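Local coordinates for tungsten formylmethanofuran dehydrogenase subunit E (Syntrophus aciditrophicus, PDB 3D00), which binds zinc through four cysteines and, as an FmdE-family protein, is implicated in microbial methanogenesis, though its precise role is not established, at residues A[48-56]-A[68-78]. Residues are numbered along the deposited sequence; the frame is centred on the assembly and turned at random.
Sequences ILYDAICET and TPCTFGNGWLT
A52 is gripped through its backbone by segment 68-78: its N donates to W76 O (2.9 Å), just ahead of strand 77-79, and its O accepts from T78 N within the strand. A third bond, C54 N to T78 O, extends the parallel ladder, and a water joins A52 O to T78 OG1. On the A52 face, L77 CD1 lies 3.9 Å from both A52 CB and C54 SG; with chi1 178° and chi2 56°, L77 turns this methyl toward strand 50-54. V64 of helix 60-67 covers A52 and C54 there. C70 SG sits 4.0 Å from A52 CB and obliquely beside the Y50 ring, whose edge meets T68 CG2 in plane, 3.3 Å from Y50 OH. Opposite A52, D51 OD1 lies 3.5 Å from W76 CB, the carboxylate and indole planes 21° apart; K92 bridges the pair, salt-bridged to D51 and cation-pi to W76. Further out, N74 OD1 takes W76 N (an Asx turn) and T71 N from opposite faces of its plane, while ND2 donates to P69 O and to H23 O of the second subunit. Backbone bonding thus closes the right-handed beta-alpha-beta unit; apolar groups pack beneath helix 60-67, and D51, paired with K92, is probably charge-balanced.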
loop_
_atom_site.group_PDB
_atom_site.type_symbol
_atom_site.label_atom_id
_atom_site.label_comp_id
_atom_site.label_asym_id
_atom_site.label_seq_id
_atom_site.Cartn_x
_atom_site.Cartn_y
_atom_site.Cartn_z
ATOM N N ILE A 48 7.462 8.542 -20.010
ATOM C CA ILE A 48 6.016 8.206 -19.986
ATOM C C ILE A 48 5.479 8.093 -18.581
ATOM O O ILE A 48 6.245 7.864 -17.633
ATOM C CB ILE A 48 5.663 6.908 -20.800
ATOM C CG1 ILE A 48 6.041 5.629 -20.043
ATOM C CG2 ILE A 48 6.346 6.950 -22.183
ATOM C CD1 ILE A 48 5.105 4.463 -20.324
ATOM N N LEU A 49 4.156 8.218 -18.489
ATOM C CA LEU A 49 3.390 8.086 -17.234
ATOM C C LEU A 49 2.899 6.649 -17.071
ATOM O O LEU A 49 2.117 6.127 -17.894
ATOM C CB LEU A 49 2.178 9.054 -17.197
ATOM N N TYR A 50 3.344 6.013 -15.991
ATOM C CA TYR A 50 3.121 4.601 -15.822
ATOM C C TYR A 50 2.396 4.311 -14.518
ATOM O O TYR A 50 2.583 5.009 -13.530
ATOM C CB TYR A 50 4.467 3.849 -15.934
ATOM C CG TYR A 50 5.552 4.176 -14.901
ATOM C CD1 TYR A 50 5.523 3.608 -13.655
ATOM C CD2 TYR A 50 6.620 5.012 -15.203
ATOM C CE1 TYR A 50 6.475 3.877 -12.718
ATOM C CE2 TYR A 50 7.607 5.273 -14.272
ATOM C CZ TYR A 50 7.509 4.697 -13.019
ATOM O OH TYR A 50 8.451 4.902 -12.038
ATOM N N ASP A 51 1.557 3.286 -14.539
ATOM C CA ASP A 51 1.063 2.676 -13.319
ATOM C C ASP A 51 1.857 1.413 -12.949
ATOM O O ASP A 51 2.646 0.918 -13.714
ATOM C CB ASP A 51 -0.453 2.392 -13.435
ATOM C CG ASP A 51 -1.331 3.652 -13.175
ATOM O OD1 ASP A 51 -0.797 4.774 -13.067
ATOM O OD2 ASP A 51 -2.572 3.495 -13.068
ATOM N N ALA A 52 1.649 0.882 -11.759
ATOM C CA ALA A 52 2.401 -0.311 -11.329
ATOM C C ALA A 52 1.464 -1.408 -10.824
ATOM O O ALA A 52 0.414 -1.115 -10.320
ATOM C CB ALA A 52 3.402 0.092 -10.265
ATOM N N ILE A 53 1.851 -2.665 -10.990
ATOM C CA ILE A 53 1.161 -3.813 -10.396
ATOM C C ILE A 53 2.177 -4.698 -9.703
ATOM O O ILE A 53 3.181 -5.069 -10.324
ATOM C CB ILE A 53 0.441 -4.701 -11.455
ATOM C CG1 ILE A 53 -0.860 -4.087 -11.920
ATOM C CG2 ILE A 53 0.072 -6.072 -10.875
ATOM C CD1 ILE A 53 -1.020 -4.276 -13.345
ATOM N N CYS A 54 1.961 -4.998 -8.414
ATOM C CA CYS A 54 2.730 -6.038 -7.711
ATOM C C CYS A 54 1.871 -7.258 -7.546
ATOM O O CYS A 54 0.733 -7.114 -7.178
ATOM C CB CYS A 54 3.125 -5.601 -6.314
ATOM S SG CYS A 54 4.327 -4.332 -6.359
ATOM N N GLU A 55 2.431 -8.443 -7.791
ATOM C CA GLU A 55 1.705 -9.682 -7.744
ATOM C C GLU A 55 1.901 -10.401 -6.439
ATOM O O GLU A 55 1.497 -11.547 -6.285
ATOM C CB GLU A 55 2.102 -10.566 -8.912
ATOM C CG GLU A 55 2.101 -9.794 -10.185
ATOM C CD GLU A 55 2.350 -10.608 -11.418
ATOM O OE1 GLU A 55 2.356 -11.851 -11.401
ATOM O OE2 GLU A 55 2.517 -9.941 -12.443
ATOM N N THR A 56 2.540 -9.727 -5.497
ATOM C CA THR A 56 2.602 -10.185 -4.119
ATOM C C THR A 56 2.435 -8.959 -3.224
ATOM O O THR A 56 2.799 -7.863 -3.607
ATOM C CB THR A 56 3.930 -10.946 -3.801
ATOM O OG1 THR A 56 3.883 -11.359 -2.449
ATOM C CG2 THR A 56 5.213 -10.071 -3.984
ATOM N N THR A 68 8.966 5.043 -7.170
ATOM C CA THR A 68 8.124 5.474 -8.273
ATOM C C THR A 68 7.060 6.397 -7.691
ATOM O O THR A 68 6.934 6.477 -6.483
ATOM C CB THR A 68 7.393 4.282 -8.936
ATOM O OG1 THR A 68 6.408 3.801 -8.042
ATOM C CG2 THR A 68 8.336 3.083 -9.285
ATOM N N PRO A 69 6.350 7.149 -8.546
ATOM C CA PRO A 69 5.218 7.950 -8.054
ATOM C C PRO A 69 3.989 7.170 -7.697
ATOM O O PRO A 69 3.044 7.769 -7.146
ATOM C CB PRO A 69 4.928 8.942 -9.219
ATOM C CG PRO A 69 5.921 8.725 -10.237
ATOM C CD PRO A 69 6.627 7.417 -9.978
ATOM N N CYS A 70 3.985 5.857 -7.996
ATOM C CA CYS A 70 2.848 5.007 -7.764
ATOM C C CYS A 70 2.815 4.602 -6.308
ATOM O O CYS A 70 3.750 3.961 -5.801
ATOM C CB CYS A 70 2.909 3.757 -8.658
ATOM S SG CYS A 70 3.253 4.108 -10.407
ATOM N N THR A 71 1.710 4.904 -5.648
ATOM C CA THR A 71 1.505 4.488 -4.278
ATOM C C THR A 71 0.194 3.748 -4.149
ATOM O O THR A 71 -0.693 3.851 -4.980
ATOM C CB THR A 71 1.570 5.678 -3.260
ATOM O OG1 THR A 71 0.381 6.458 -3.312
ATOM C CG2 THR A 71 2.746 6.562 -3.542
ATOM N N PHE A 72 0.075 3.007 -3.067
ATOM C CA PHE A 72 -1.160 2.358 -2.771
ATOM C C PHE A 72 -2.320 3.363 -2.590
ATOM O O PHE A 72 -3.396 3.166 -3.146
ATOM C CB PHE A 72 -1.064 1.482 -1.530
ATOM C CG PHE A 72 -2.144 0.482 -1.485
ATOM C CD1 PHE A 72 -1.988 -0.738 -2.121
ATOM C CD2 PHE A 72 -3.376 0.799 -0.957
ATOM C CE1 PHE A 72 -3.034 -1.639 -2.177
ATOM C CE2 PHE A 72 -4.410 -0.115 -1.010
ATOM C CZ PHE A 72 -4.240 -1.309 -1.632
ATOM N N GLY A 73 -2.072 4.436 -1.838
ATOM C CA GLY A 73 -3.074 5.470 -1.624
ATOM C C GLY A 73 -3.488 6.350 -2.815
ATOM O O GLY A 73 -4.562 6.930 -2.755
ATOM N N ASN A 74 -2.673 6.497 -3.871
ATOM C CA ASN A 74 -3.082 7.300 -5.072
ATOM C C ASN A 74 -3.653 6.437 -6.190
ATOM O O ASN A 74 -4.108 6.920 -7.245
ATOM C CB ASN A 74 -1.964 8.224 -5.592
ATOM C CG ASN A 74 -0.769 7.494 -6.131
ATOM O OD1 ASN A 74 -0.818 6.308 -6.436
ATOM N ND2 ASN A 74 0.329 8.208 -6.246
ATOM N N GLY A 75 -3.632 5.148 -5.927
ATOM C CA GLY A 75 -4.227 4.157 -6.785
ATOM C C GLY A 75 -3.406 3.814 -7.994
ATOM O O GLY A 75 -3.848 3.017 -8.804
ATOM N N TRP A 76 -2.231 4.413 -8.147
ATOM C CA TRP A 76 -1.404 4.116 -9.320
ATOM C C TRP A 76 -0.689 2.785 -9.115
ATOM O O TRP A 76 -0.335 2.137 -10.081
ATOM C CB TRP A 76 -0.435 5.242 -9.650
ATOM C CG TRP A 76 -1.136 6.590 -9.930
ATOM C CD1 TRP A 76 -2.457 6.799 -10.222
ATOM C CD2 TRP A 76 -0.522 7.880 -9.937
ATOM N NE1 TRP A 76 -2.700 8.138 -10.397
ATOM C CE2 TRP A 76 -1.535 8.828 -10.218
ATOM C CE3 TRP A 76 0.789 8.330 -9.733
ATOM C CZ2 TRP A 76 -1.280 10.203 -10.298
ATOM C CZ3 TRP A 76 1.054 9.699 -9.806
ATOM C CH2 TRP A 76 0.019 10.623 -10.092
ATOM N N LEU A 77 -0.521 2.362 -7.848
ATOM C CA LEU A 77 -0.110 0.994 -7.522
ATOM C C LEU A 77 -1.306 0.129 -7.161
ATOM O O LEU A 77 -2.076 0.470 -6.226
ATOM C CB LEU A 77 0.835 0.982 -6.342
ATOM C CG LEU A 77 1.351 -0.362 -5.797
ATOM C CD1 LEU A 77 2.058 -1.248 -6.845
ATOM C CD2 LEU A 77 2.234 -0.171 -4.577
ATOM N N THR A 78 -1.426 -0.986 -7.884
ATOM C CA THR A 78 -2.340 -2.076 -7.581
ATOM C C THR A 78 -1.516 -3.268 -7.075
ATOM O O THR A 78 -0.478 -3.589 -7.614
ATOM C CB THR A 78 -3.172 -2.431 -8.869
ATOM O OG1 THR A 78 -4.066 -1.350 -9.130
ATOM C CG2 THR A 78 -4.032 -3.693 -8.732
HETATM O O HOH W 1 -2.114 -0.429 -11.236
#